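Local structure of Alr4995 protein (Nostoc sp., 6LRF) at residues K490-A495 against V517-G522; E628-L633 against V650-V655. The protein is a bifunctional enzyme of arginine catabolism that joins an arginine dihydrolase and an ornithine cyclodeaminase in one chain. All blocks are in the same frame, centred on the assembly; numbering follows the deposited sequence.

Contact 1: K490-A495 against V517-G522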
loop_
_atom_site.group_PDB
_atom_site.type_symbol
_atom_site.label_atom_id
_atom_site.label_comp_id
_atom_site.label_asym_id
_atom_site.label_seq_id
_atom_site.Cartn_x
_atom_site.Cartn_y
_atom_site.Cartn_z
ATOM N N LYS B 490 -33.834 2.451 -11.019
ATOM C CA LYS B 490 -33.241 1.135 -10.830
ATOM C C LYS B 490 -31.815 1.244 -10.293
ATOM O O LYS B 490 -30.971 1.948 -10.847
ATOM C CB LYS B 490 -33.265 0.350 -12.140
ATOM C CG LYS B 490 -32.802 -1.092 -12.023
ATOM C CD LYS B 490 -32.706 -1.753 -13.410
ATOM C CE LYS B 490 -32.673 -3.276 -13.312
ATOM N NZ LYS B 490 -32.797 -3.945 -14.647
ATOM N N VAL B 491 -31.552 0.560 -9.190
ATOM C CA VAL B 491 -30.216 0.563 -8.609
ATOM C C VAL B 491 -29.676 -0.865 -8.652
ATOM O O VAL B 491 -30.367 -1.808 -8.267
ATOM C CB VAL B 491 -30.222 1.107 -7.163
ATOM C CG1 VAL B 491 -28.859 0.929 -6.505
ATOM C CG2 VAL B 491 -30.656 2.589 -7.144
ATOM N N VAL B 492 -28.459 -1.026 -9.162
ATOM C CA VAL B 492 -27.868 -2.350 -9.283
ATOM C C VAL B 492 -26.651 -2.391 -8.372
ATOM O O VAL B 492 -25.885 -1.430 -8.303
ATOM C CB VAL B 492 -27.472 -2.678 -10.738
ATOM C CG1 VAL B 492 -26.757 -4.021 -10.816
ATOM C CG2 VAL B 492 -28.707 -2.697 -11.624
ATOM N N VAL B 493 -26.494 -3.491 -7.651
ATOM C CA VAL B 493 -25.347 -3.657 -6.777
ATOM C C VAL B 493 -24.497 -4.823 -7.259
ATOM O O VAL B 493 -25.021 -5.876 -7.630
ATOM C CB VAL B 493 -25.800 -3.878 -5.313
ATOM C CG1 VAL B 493 -24.630 -4.230 -4.443
ATOM C CG2 VAL B 493 -26.482 -2.616 -4.782
ATOM N N THR B 494 -23.185 -4.620 -7.291
ATOM C CA THR B 494 -22.242 -5.721 -7.450
ATOM C C THR B 494 -21.546 -5.877 -6.106
ATOM O O THR B 494 -21.297 -4.891 -5.419
ATOM C CB THR B 494 -21.207 -5.464 -8.571
ATOM O OG1 THR B 494 -20.295 -4.443 -8.150
ATOM C CG2 THR B 494 -21.899 -4.990 -9.826
ATOM N N ALA B 495 -21.247 -7.096 -5.692
ATOM C CA ALA B 495 -20.678 -7.248 -4.359
ATOM C C ALA B 495 -19.753 -8.449 -4.282
ATOM O O ALA B 495 -20.045 -9.475 -4.871
ATOM C CB ALA B 495 -21.799 -7.367 -3.325
ATOM N N VAL B 517 -32.298 -1.732 -3.720
ATOM C CA VAL B 517 -31.541 -2.617 -4.589
ATOM C C VAL B 517 -32.478 -3.415 -5.489
ATOM O O VAL B 517 -33.257 -4.234 -5.008
ATOM C CB VAL B 517 -30.651 -3.574 -3.761
ATOM C CG1 VAL B 517 -29.781 -4.433 -4.672
ATOM C CG2 VAL B 517 -29.774 -2.781 -2.826
ATOM N N GLN B 518 -32.394 -3.183 -6.795
ATOM C CA GLN B 518 -33.291 -3.852 -7.742
ATOM C C GLN B 518 -32.656 -5.072 -8.395
ATOM O O GLN B 518 -33.338 -5.882 -9.013
ATOM C CB GLN B 518 -33.751 -2.873 -8.832
ATOM C CG GLN B 518 -34.890 -1.956 -8.380
ATOM C CD GLN B 518 -34.489 -1.045 -7.237
ATOM O OE1 GLN B 518 -33.562 -0.240 -7.365
ATOM N NE2 GLN B 518 -35.186 -1.164 -6.109
ATOM N N ALA B 519 -31.343 -5.199 -8.266
ATOM C CA ALA B 519 -30.656 -6.377 -8.775
ATOM C C ALA B 519 -29.307 -6.518 -8.095
ATOM O O ALA B 519 -28.690 -5.533 -7.718
ATOM C CB ALA B 519 -30.485 -6.303 -10.291
ATOM N N LEU B 520 -28.859 -7.757 -7.960
ATOM C CA LEU B 520 -27.594 -8.070 -7.324
ATOM C C LEU B 520 -26.735 -8.948 -8.240
ATOM O O LEU B 520 -27.156 -10.018 -8.680
ATOM C CB LEU B 520 -27.839 -8.771 -5.996
ATOM C CG LEU B 520 -26.590 -9.189 -5.243
ATOM C CD1 LEU B 520 -25.822 -7.958 -4.879
ATOM C CD2 LEU B 520 -26.998 -9.958 -3.984
ATOM N N LEU B 521 -25.523 -8.491 -8.518
ATOM C CA LEU B 521 -24.606 -9.235 -9.383
ATOM C C LEU B 521 -23.348 -9.580 -8.604
ATOM O O LEU B 521 -22.757 -8.710 -7.962
ATOM C CB LEU B 521 -24.248 -8.416 -10.628
ATOM C CG LEU B 521 -25.438 -7.869 -11.414
ATOM C CD1 LEU B 521 -24.963 -7.016 -12.604
ATOM C CD2 LEU B 521 -26.308 -9.022 -11.890
ATOM N N GLY B 522 -22.943 -10.843 -8.641
ATOM C CA GLY B 522 -21.728 -11.232 -7.955
ATOM C C GLY B 522 -21.205 -12.570 -8.400
ATOM O O GLY B 522 -21.546 -13.060 -9.476
#

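Contact 2: E628-L633 against V650-V655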
loop_
_atom_site.group_PDB
_atom_site.type_symbol
_atom_site.label_atom_id
_atom_site.label_comp_id
_atom_site.label_asym_id
_atom_site.label_seq_id
_atom_site.Cartn_x
_atom_site.Cartn_y
_atom_site.Cartn_z
ATOM N N GLU B 628 -29.908 3.250 -13.214
ATOM C CA GLU B 628 -29.569 4.661 -13.010
ATOM C C GLU B 628 -28.336 4.789 -12.128
ATOM O O GLU B 628 -27.599 5.771 -12.180
ATOM C CB GLU B 628 -30.736 5.410 -12.373
ATOM C CG GLU B 628 -31.957 5.602 -13.278
ATOM C CD GLU B 628 -33.049 6.460 -12.621
ATOM O OE1 GLU B 628 -32.719 7.342 -11.786
ATOM O OE2 GLU B 628 -34.242 6.247 -12.936
HETATM N N MSE B 629 -28.116 3.778 -11.299
HETATM C CA MSE B 629 -26.940 3.758 -10.467
HETATM C C MSE B 629 -26.443 2.349 -10.308
HETATM O O MSE B 629 -27.230 1.414 -10.200
HETATM C CB MSE B 629 -27.232 4.367 -9.099
HETATM C CG MSE B 629 -26.041 4.296 -8.147
HETATM SE SE MSE B 629 -26.289 5.349 -6.509
HETATM C CE MSE B 629 -26.329 7.106 -7.334
ATOM N N ILE B 630 -25.125 2.208 -10.297
ATOM C CA ILE B 630 -24.495 0.942 -9.995
ATOM C C ILE B 630 -23.601 1.161 -8.784
ATOM O O ILE B 630 -22.743 2.035 -8.786
ATOM C CB ILE B 630 -23.685 0.419 -11.189
ATOM C CG1 ILE B 630 -24.594 0.305 -12.419
ATOM C CG2 ILE B 630 -23.022 -0.913 -10.850
ATOM C CD1 ILE B 630 -23.876 -0.163 -13.638
ATOM N N LEU B 631 -23.856 0.389 -7.734
ATOM C CA LEU B 631 -23.082 0.414 -6.506
ATOM C C LEU B 631 -22.089 -0.756 -6.510
ATOM O O LEU B 631 -22.479 -1.923 -6.440
ATOM C CB LEU B 631 -24.023 0.325 -5.306
ATOM C CG LEU B 631 -23.547 0.832 -3.956
ATOM C CD1 LEU B 631 -23.129 2.286 -4.080
ATOM C CD2 LEU B 631 -24.688 0.694 -2.944
HETATM N N MSE B 632 -20.804 -0.455 -6.610
HETATM C CA MSE B 632 -19.812 -1.510 -6.744
HETATM C C MSE B 632 -19.064 -1.696 -5.426
HETATM O O MSE B 632 -18.193 -0.904 -5.057
HETATM C CB MSE B 632 -18.862 -1.205 -7.900
HETATM C CG MSE B 632 -19.476 -1.464 -9.281
HETATM SE SE MSE B 632 -18.561 -0.500 -10.732
HETATM C CE MSE B 632 -18.841 1.327 -10.127
ATOM N N LEU B 633 -19.433 -2.752 -4.714
ATOM C CA LEU B 633 -18.956 -2.942 -3.353
ATOM C C LEU B 633 -17.863 -4.010 -3.329
ATOM O O LEU B 633 -18.139 -5.221 -3.217
ATOM C CB LEU B 633 -20.123 -3.308 -2.433
ATOM C CG LEU B 633 -21.301 -2.323 -2.405
ATOM C CD1 LEU B 633 -22.507 -2.946 -1.685
ATOM C CD2 LEU B 633 -20.916 -0.995 -1.760
ATOM N N VAL B 650 -25.000 6.696 -16.347
ATOM C CA VAL B 650 -25.252 5.840 -15.191
ATOM C C VAL B 650 -24.284 6.235 -14.089
ATOM O O VAL B 650 -23.072 6.278 -14.304
ATOM C CB VAL B 650 -25.092 4.347 -15.525
ATOM C CG1 VAL B 650 -25.387 3.475 -14.286
ATOM C CG2 VAL B 650 -26.011 3.970 -16.677
ATOM N N LYS B 651 -24.820 6.565 -12.921
ATOM C CA LYS B 651 -23.981 6.915 -11.780
ATOM C C LYS B 651 -23.251 5.668 -11.273
ATOM O O LYS B 651 -23.861 4.640 -11.004
ATOM C CB LYS B 651 -24.818 7.558 -10.673
ATOM C CG LYS B 651 -25.549 8.811 -11.134
ATOM C CD LYS B 651 -26.518 9.322 -10.081
ATOM C CE LYS B 651 -26.991 10.725 -10.394
ATOM N NZ LYS B 651 -27.757 11.250 -9.230
HETATM N N MSE B 652 -21.931 5.768 -11.196
HETATM C CA MSE B 652 -21.075 4.665 -10.794
HETATM C C MSE B 652 -20.442 4.983 -9.449
HETATM O O MSE B 652 -19.736 5.972 -9.313
HETATM C CB MSE B 652 -19.996 4.433 -11.848
HETATM C CG MSE B 652 -20.528 4.505 -13.256
HETATM SE SE MSE B 652 -21.411 2.859 -13.724
HETATM C CE MSE B 652 -19.809 1.899 -14.303
ATOM N N VAL B 653 -20.717 4.157 -8.451
ATOM C CA VAL B 653 -20.100 4.320 -7.151
ATOM C C VAL B 653 -19.230 3.102 -6.863
ATOM O O VAL B 653 -19.711 1.971 -6.825
ATOM C CB VAL B 653 -21.147 4.506 -6.040
ATOM C CG1 VAL B 653 -20.457 4.768 -4.712
ATOM C CG2 VAL B 653 -22.080 5.651 -6.396
ATOM N N CYS B 654 -17.943 3.346 -6.684
ATOM C CA CYS B 654 -16.968 2.270 -6.582
ATOM C C CYS B 654 -16.255 2.296 -5.238
ATOM O O CYS B 654 -15.522 3.238 -4.934
ATOM C CB CYS B 654 -15.949 2.372 -7.713
ATOM S SG CYS B 654 -14.885 0.909 -7.848
ATOM N N VAL B 655 -16.470 1.263 -4.428
ATOM C CA VAL B 655 -15.836 1.188 -3.119
ATOM C C VAL B 655 -14.931 -0.024 -3.051
ATOM O O VAL B 655 -15.352 -1.140 -3.366
ATOM C CB VAL B 655 -16.884 1.122 -1.992
ATOM C CG1 VAL B 655 -16.216 1.300 -0.644
ATOM C CG2 VAL B 655 -17.958 2.193 -2.201
#

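Contact 1: K490-A495 against V517-G522
Val493 and Leu520 face each other across two neighbouring parallel strands of a Rossmann-type sheet, joined in the chain by a mainly helical crossover. The packed part lies here. Val493 N meets Ala519 O at 3.0 Å in an almost straight bond (173° at the hydrogen), and Val493 O receives Leu521 N at 2.8 Å. Above this backbone, the two methyls of Val493 divide their partners: the side chain crosses that of Val517 at about a right angle, CG2 lying 3.8 Å from Val517 CG1, while CG1 rests against Leu520 CD1 at 3.9 Å. On the reverse face, Val492 CG1 packs against Leu521 CD1, and Leu624 of helix 613-624 covers both residues. The margin near Lys490 and Gln518 is different: both are partly exposed, and hydrogen bonds carry more of the contact. A bend at chi2 (63°) curls Gln518 back, bringing OE1 within 2.8 Å of Val491 N, which lies in the plane of the side-chain carbonyl, on a lone pair. The backbone N of Gln518 meanwhile binds Val491 O at 2.9 Å, and one residue thus satisfies both polar atoms of Val491. Replacing Gln518 by an alanine would probably leave Val491 N without its acceptor and Gly515 O without the NE2 donor. Lys490 runs past Gln518 in the opposite direction, CG beside CB, and its NZ reaches His623 O and Glu625 O. At the far end, Leu521 O is shared: Ala495 N donates to it over 3.2 Å, with a bend to 143°, and Thr494 CA sits 3.1 Å away in a CA-H...O contact.

Contact 2: E628-L633 against V650-V655
Met632 and Met652, both selenomethionine in the crystal, meet on one face of two adjacent parallel strands, the outer members of a beta-alpha-beta unit whose connection is helix 637-645. With CG set beside its own backbone N (chi1 -76°) and a further bend at chi3, Met632 turns its terminal methyl across to the partner strand. CE lies 3.7 Å from Met652 CB and 3.9 Å from Cys654 CB, bridging two successive residues of that face. Ile630 runs alongside Met652, pointing the same way, its CD1 3.9 Å from the selenium atom, and its CG1 also touches Val650 CG1. On the opposite face of the same two strands, Leu631 and Val653 likewise lie side by side, with Leu631 CD1 3.6 Å from Val653 CB; at the edge of this face, Met629 CE reaches the aliphatic part of Lys651, 3.5 Å from CD. Beneath the side chains, five backbone hydrogen bonds set the register. Four arrive nearly along the C=O axis, the one from Met632 N to Val653 O being 2.7 Å long; the first, from Lys651 N to Glu628 O, is tilted 35° out of the carbonyl plane. Farther out, the two faces have different cover. Ile484 of helix 467-486 packs on Met629, and Phe683 of helix 680-694 on Val653 and Val655, whereas the loop residue Thr646 touches Ile630 and Met652. Glu628 and Lys651 stay apart, their charged atoms OE1 and NZ separated by 6.8 Å. The strands are therefore joined by main-chain hydrogen bonds and the fit of apolar groups, with ionic pairing playing no direct part between them.

How the contacts relate
The two contacts illustrate how a Rossmann-type sheet grows in both directions from its middle. Contact 1 closes before contact 2 opens along the chain, and their centres lie about 9 Å apart. Across the sheet the order is 519-523, 491-495, 629-633, 651-656, and the inner two strands are themselves neighbours, stitched by probable hydrogen bonds from Leu631 N to Val492 O (2.8 Å) and Glu628 N to Lys490 O (2.9 Å). Strand 491-495 thus stands where the chain's outward progression changes sides, a topology consistent with the dinucleotide-binding folds of the NADP_Rossmann clan. All four segments belong to the C-terminal Rossmann region, forming one continuous core rather than two separate interfaces.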